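Local coordinates for SLH domain-containing protein (Pseudoflavonifractor capillosus, PDB 4OJU) that is of unknown function but, as a leucine-rich repeat protein of the BspA type that binds magnesium, probably serves in protein binding, at residues Ser110-Ser122 / Phe130-Met144. Residues are numbered along the deposited sequence; the frame is centred on the assembly and turned at random. Where two conformers were deposited one is given.
Sequences SCDALKEITIPAS and FRWSNALDTVYMEGM. With MG (magnesium ion), chain H; EDO (1,2-ethanediol), chain F.
Two torsions set the inner layer between strands 116-119 and 138-141: I117 holds CG1 anti to its backbone N (chi1 -161°), which turns CG2 toward the F130 ring, whereas in I119 CG1 lies anti to the carbonyl carbon (chi1 -55°) and presses on V139. I117 CG2 stands 3.9 Å from F130 CZ, approaching obliquely, and I119 CD1 reaches the edge of the same ring. Tighter than usual for two carbons, I119 CG1 and V139 CG1 are 3.5 Å apart. The M141 selenomethionine, bent at chi2 and chi3, runs beside I119, its CE against CG2; just ahead of the strands L114 and L136 lie side by side, pointing the same way, through their CD2 methyls. On the other face T118 OG1 meets Y140 CB, and T118 CG2 meets E142.

Nearly straight bonds stitch the parallel backbones: Y140 N to I117 O (2.9 Å), I119 N to Y140 O (2.8 Å) and E142 N to I119 O (2.9 Å). Upstream, S133 OG receives C111 N at 2.8 Å, almost linearly, and also bonds F108, while S110 N donates to R131 O. There D112 stacks its carboxylate on the amide of N134, planes 18° apart; D112 OD2 binds magnesium at 2.2 Å, with E105 of a neighbouring subunit on the same ion, and D112 OD1 accepts a hydrogen bond from a magnesium-bound water.

V139 and Y140 continue the sheet antiparallel into another subunit. Such stacked parallel strands, with aliphatic side chains and a phenylalanine filling the interior, are characteristic of a leucine-rich repeat solenoid, here of the BspA type and in the last coils of this fragment of a longer protein.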
loop_
_atom_site.group_PDB
_atom_site.type_symbol
_atom_site.label_atom_id
_atom_site.label_comp_id
_atom_site.label_asym_id
_atom_site.label_seq_id
_atom_site.Cartn_x
_atom_site.Cartn_y
_atom_site.Cartn_z
ATOM N N SER A 110 -6.674 0.636 7.650
ATOM C CA SER A 110 -6.070 1.738 8.418
ATOM C C SER A 110 -6.074 1.480 9.961
ATOM O O SER A 110 -6.482 2.349 10.746
ATOM C CB SER A 110 -6.798 3.045 8.084
ATOM O OG SER A 110 -6.220 4.192 8.684
ATOM N N CYS A 111 -5.660 0.264 10.366
ATOM C CA CYS A 111 -5.491 -0.183 11.759
ATOM C C CYS A 111 -3.997 -0.219 11.967
ATOM O O CYS A 111 -3.360 -1.252 11.759
ATOM C CB CYS A 111 -6.131 -1.557 11.979
ATOM S SG CYS A 111 -7.934 -1.540 11.959
ATOM N N ASP A 112 -3.433 0.905 12.337
ATOM C CA ASP A 112 -1.985 1.085 12.358
ATOM C C ASP A 112 -1.253 0.338 13.470
ATOM O O ASP A 112 -0.044 0.177 13.344
ATOM C CB ASP A 112 -1.643 2.583 12.365
ATOM C CG ASP A 112 -2.165 3.328 11.138
ATOM O OD1 ASP A 112 -2.449 2.660 10.096
ATOM O OD2 ASP A 112 -2.222 4.573 11.186
ATOM N N ALA A 113 -1.961 -0.176 14.494
ATOM C CA ALA A 113 -1.311 -0.962 15.550
ATOM C C ALA A 113 -1.435 -2.479 15.257
ATOM O O ALA A 113 -0.927 -3.291 16.026
ATOM C CB ALA A 113 -1.923 -0.628 16.903
ATOM N N LEU A 114 -2.111 -2.851 14.165
ATOM C CA LEU A 114 -2.309 -4.265 13.804
ATOM C C LEU A 114 -1.095 -4.771 13.018
ATOM O O LEU A 114 -0.863 -4.336 11.884
ATOM C CB LEU A 114 -3.621 -4.432 13.025
ATOM C CG LEU A 114 -4.115 -5.895 12.785
ATOM C CD1 LEU A 114 -4.320 -6.678 14.098
ATOM C CD2 LEU A 114 -5.391 -5.897 11.974
ATOM N N LYS A 115 -0.272 -5.616 13.651
ATOM C CA LYS A 115 0.987 -6.085 13.029
ATOM C C LYS A 115 0.884 -7.478 12.401
ATOM O O LYS A 115 1.673 -7.824 11.516
ATOM C CB LYS A 115 2.113 -6.109 14.076
ATOM C CG LYS A 115 2.431 -4.743 14.673
ATOM C CD LYS A 115 3.590 -4.857 15.650
ATOM C CE LYS A 115 3.777 -3.608 16.467
ATOM N NZ LYS A 115 5.074 -3.622 17.188
ATOM N N GLU A 116 -0.068 -8.278 12.877
ATOM C CA GLU A 116 -0.255 -9.635 12.390
ATOM C C GLU A 116 -1.708 -10.030 12.503
ATOM O O GLU A 116 -2.450 -9.477 13.312
ATOM C CB GLU A 116 0.642 -10.637 13.171
ATOM C CG GLU A 116 0.309 -10.780 14.649
ATOM C CD GLU A 116 0.934 -11.981 15.328
ATOM O OE1 GLU A 116 2.182 -12.027 15.433
ATOM O OE2 GLU A 116 0.173 -12.866 15.780
ATOM N N ILE A 117 -2.096 -11.026 11.718
ATOM C CA ILE A 117 -3.425 -11.606 11.795
ATOM C C ILE A 117 -3.308 -13.084 11.399
ATOM O O ILE A 117 -2.461 -13.461 10.565
ATOM C CB ILE A 117 -4.471 -10.803 10.959
ATOM C CG1 ILE A 117 -5.918 -11.136 11.422
ATOM C CG2 ILE A 117 -4.268 -10.981 9.428
ATOM C CD1 ILE A 117 -7.013 -10.150 11.047
ATOM N N THR A 118 -4.124 -13.915 12.040
ATOM C CA THR A 118 -4.200 -15.338 11.734
ATOM C C THR A 118 -5.525 -15.595 11.063
ATOM O O THR A 118 -6.566 -15.312 11.636
ATOM C CB THR A 118 -3.981 -16.193 12.975
ATOM O OG1 THR A 118 -2.661 -15.914 13.437
ATOM C CG2 THR A 118 -4.101 -17.688 12.683
ATOM N N ILE A 119 -5.489 -16.152 9.863
ATOM C CA ILE A 119 -6.682 -16.441 9.082
ATOM C C ILE A 119 -7.099 -17.884 9.311
ATOM O O ILE A 119 -6.326 -18.803 9.042
ATOM C CB ILE A 119 -6.422 -16.145 7.572
ATOM C CG1 ILE A 119 -5.926 -14.706 7.311
ATOM C CG2 ILE A 119 -7.618 -16.481 6.689
ATOM C CD1 ILE A 119 -6.832 -13.507 7.768
ATOM N N PRO A 120 -8.349 -18.104 9.751
ATOM C CA PRO A 120 -8.838 -19.477 9.937
ATOM C C PRO A 120 -8.869 -20.271 8.634
ATOM O O PRO A 120 -9.020 -19.686 7.549
ATOM C CB PRO A 120 -10.262 -19.259 10.449
ATOM C CG PRO A 120 -10.234 -17.912 11.056
ATOM C CD PRO A 120 -9.375 -17.119 10.148
ATOM N N ALA A 121 -8.773 -21.608 8.749
ATOM C CA ALA A 121 -8.801 -22.520 7.594
ATOM C C ALA A 121 -10.142 -22.420 6.809
ATOM O O ALA A 121 -10.171 -22.676 5.604
ATOM C CB ALA A 121 -8.569 -23.961 8.055
ATOM N N SER A 122 -11.223 -22.007 7.479
ATOM C CA SER A 122 -12.554 -21.901 6.868
ATOM C C SER A 122 -12.685 -20.690 5.896
ATOM O O SER A 122 -13.588 -20.663 5.068
ATOM C CB SER A 122 -13.614 -21.818 7.965
ATOM O OG SER A 122 -13.361 -20.685 8.787
ATOM N N PHE A 130 -6.957 -5.205 4.530
ATOM C CA PHE A 130 -5.868 -4.595 5.296
ATOM C C PHE A 130 -5.275 -3.330 4.675
ATOM O O PHE A 130 -4.247 -2.841 5.160
ATOM C CB PHE A 130 -4.778 -5.656 5.476
ATOM C CG PHE A 130 -5.362 -7.009 5.866
ATOM C CD1 PHE A 130 -5.996 -7.184 7.092
ATOM C CD2 PHE A 130 -5.228 -8.112 5.029
ATOM C CE1 PHE A 130 -6.536 -8.424 7.449
ATOM C CE2 PHE A 130 -5.765 -9.349 5.387
ATOM C CZ PHE A 130 -6.422 -9.492 6.592
ATOM N N ARG A 131 -5.947 -2.758 3.661
ATOM C CA ARG A 131 -5.467 -1.540 2.999
ATOM C C ARG A 131 -5.197 -0.438 4.021
ATOM O O ARG A 131 -6.000 -0.260 4.944
ATOM C CB ARG A 131 -6.476 -1.044 1.955
ATOM C CG ARG A 131 -5.869 -0.052 0.948
ATOM C CD ARG A 131 -6.826 0.146 -0.202
ATOM N NE ARG A 131 -6.359 1.159 -1.146
ATOM C CZ ARG A 131 -7.046 1.560 -2.214
ATOM N NH1 ARG A 131 -8.212 1.006 -2.506
ATOM N NH2 ARG A 131 -6.559 2.501 -3.008
ATOM N N TRP A 132 -4.038 0.250 3.883
ATOM C CA TRP A 132 -3.570 1.374 4.721
ATOM C C TRP A 132 -3.173 0.944 6.138
ATOM O O TRP A 132 -2.753 1.793 6.922
ATOM C CB TRP A 132 -4.605 2.541 4.798
ATOM C CG TRP A 132 -5.153 2.962 3.468
ATOM C CD1 TRP A 132 -4.444 3.365 2.378
ATOM C CD2 TRP A 132 -6.532 2.950 3.068
ATOM N NE1 TRP A 132 -5.297 3.616 1.325
ATOM C CE2 TRP A 132 -6.584 3.382 1.725
ATOM C CE3 TRP A 132 -7.739 2.644 3.729
ATOM C CZ2 TRP A 132 -7.786 3.469 1.010
ATOM C CZ3 TRP A 132 -8.933 2.791 3.038
ATOM C CH2 TRP A 132 -8.947 3.180 1.686
ATOM N N SER A 133 -3.309 -0.333 6.487
ATOM C CA SER A 133 -2.856 -0.772 7.802
ATOM C C SER A 133 -1.343 -0.995 7.686
ATOM O O SER A 133 -0.894 -2.067 7.260
ATOM C CB SER A 133 -3.596 -2.021 8.261
ATOM O OG SER A 133 -4.959 -1.699 8.464
ATOM N N ASN A 134 -0.597 0.072 8.034
ATOM C CA ASN A 134 0.851 0.279 7.977
ATOM C C ASN A 134 1.685 -0.953 8.393
ATOM O O ASN A 134 2.476 -1.446 7.583
ATOM C CB ASN A 134 1.258 1.525 8.840
ATOM C CG ASN A 134 0.693 2.884 8.393
ATOM O OD1 ASN A 134 -0.038 3.012 7.404
ATOM N ND2 ASN A 134 1.085 3.961 9.080
ATOM N N ALA A 135 1.488 -1.466 9.617
ATOM C CA ALA A 135 2.318 -2.545 10.145
ATOM C C ALA A 135 1.859 -3.971 9.818
ATOM O O ALA A 135 2.530 -4.912 10.234
ATOM C CB ALA A 135 2.433 -2.394 11.651
ATOM N N LEU A 136 0.737 -4.126 9.109
ATOM C CA LEU A 136 0.206 -5.445 8.801
ATOM C C LEU A 136 0.962 -6.076 7.638
ATOM O O LEU A 136 0.498 -6.092 6.495
ATOM C CB LEU A 136 -1.298 -5.385 8.530
ATOM C CG LEU A 136 -2.077 -6.698 8.582
ATOM C CD1 LEU A 136 -1.447 -7.741 9.513
ATOM C CD2 LEU A 136 -3.442 -6.421 9.015
ATOM N N ASP A 137 2.123 -6.619 7.959
ATOM C CA ASP A 137 3.003 -7.266 7.004
ATOM C C ASP A 137 2.613 -8.688 6.751
ATOM O O ASP A 137 2.340 -9.065 5.613
ATOM C CB ASP A 137 4.450 -7.270 7.550
ATOM C CG ASP A 137 5.273 -6.069 7.216
ATOM O OD1 ASP A 137 4.707 -5.086 6.690
ATOM O OD2 ASP A 137 6.492 -6.115 7.442
ATOM N N THR A 138 2.619 -9.477 7.837
ATOM C CA THR A 138 2.471 -10.914 7.885
ATOM C C THR A 138 1.071 -11.439 8.129
ATOM O O THR A 138 0.380 -11.023 9.059
ATOM C CB THR A 138 3.378 -11.421 9.013
ATOM O OG1 THR A 138 4.682 -10.859 8.835
ATOM C CG2 THR A 138 3.457 -12.929 9.061
ATOM N N VAL A 139 0.708 -12.454 7.352
ATOM C CA VAL A 139 -0.550 -13.133 7.502
ATOM C C VAL A 139 -0.222 -14.594 7.812
ATOM O O VAL A 139 0.524 -15.234 7.065
ATOM C CB VAL A 139 -1.454 -12.948 6.237
ATOM C CG1 VAL A 139 -2.696 -13.806 6.322
ATOM C CG2 VAL A 139 -1.851 -11.477 6.040
ATOM N N TYR A 140 -0.750 -15.111 8.923
ATOM C CA TYR A 140 -0.578 -16.509 9.278
ATOM C C TYR A 140 -1.828 -17.261 8.930
ATOM O O TYR A 140 -2.915 -16.696 9.000
ATOM C CB TYR A 140 -0.278 -16.695 10.777
ATOM C CG TYR A 140 1.021 -16.073 11.214
ATOM C CD1 TYR A 140 2.217 -16.771 11.112
ATOM C CD2 TYR A 140 1.052 -14.803 11.766
ATOM C CE1 TYR A 140 3.415 -16.209 11.534
ATOM C CE2 TYR A 140 2.244 -14.213 12.154
ATOM C CZ TYR A 140 3.426 -14.923 12.048
ATOM O OH TYR A 140 4.604 -14.362 12.472
HETATM N N MSE A 141 -1.711 -18.508 8.533
HETATM C CA MSE A 141 -2.897 -19.273 8.171
HETATM C C MSE A 141 -3.006 -20.463 9.069
HETATM O O MSE A 141 -2.030 -21.209 9.213
HETATM C CB MSE A 141 -2.887 -19.731 6.696
HETATM C CG MSE A 141 -2.302 -18.732 5.705
HETATM SE SE MSE A 141 -3.453 -17.216 5.321
HETATM C CE MSE A 141 -4.983 -18.143 4.632
ATOM N N GLU A 142 -4.204 -20.643 9.634
ATOM C CA GLU A 142 -4.579 -21.747 10.496
ATOM C C GLU A 142 -4.733 -23.004 9.648
ATOM O O GLU A 142 -5.346 -22.941 8.576
ATOM C CB GLU A 142 -5.918 -21.413 11.204
ATOM C CG GLU A 142 -5.807 -20.841 12.614
ATOM C CD GLU A 142 -7.108 -20.335 13.223
ATOM O OE1 GLU A 142 -7.965 -21.174 13.584
ATOM O OE2 GLU A 142 -7.266 -19.098 13.352
ATOM N N GLY A 143 -4.176 -24.124 10.113
ATOM C CA GLY A 143 -4.357 -25.404 9.444
ATOM C C GLY A 143 -5.724 -25.953 9.802
ATOM O O GLY A 143 -6.350 -25.490 10.762
HETATM N N MSE A 144 -6.215 -26.922 9.027
HETATM C CA MSE A 144 -7.522 -27.527 9.275
HETATM C C MSE A 144 -7.454 -28.522 10.436
HETATM O O MSE A 144 -6.364 -28.894 10.877
HETATM C CB MSE A 144 -8.034 -28.218 8.011
HETATM C CG MSE A 144 -9.521 -28.025 7.792
HETATM SE SE MSE A 144 -10.306 -29.518 6.826
HETATM C CE MSE A 144 -10.195 -30.909 8.241
HETATM MG MG MG H . -2.792 6.094 9.677
HETATM C C1 EDO F . 5.493 -7.606 12.821
HETATM O O1 EDO F . 4.761 -8.587 12.097
HETATM C C2 EDO F . 7.002 -7.897 12.706
HETATM O O2 EDO F . 7.367 -7.953 11.340
HETATM O O HOH W 1 -3.642 4.689 8.412
HETATM O O HOH W 2 -1.068 -2.064 10.662
HETATM O O HOH W 3 -6.069 -20.854 6.732
HETATM O O HOH W 4 -4.352 6.551 10.898
HETATM O O HOH W 5 -1.769 7.725 10.856
HETATM O O HOH W 6 -0.949 6.076 8.512
#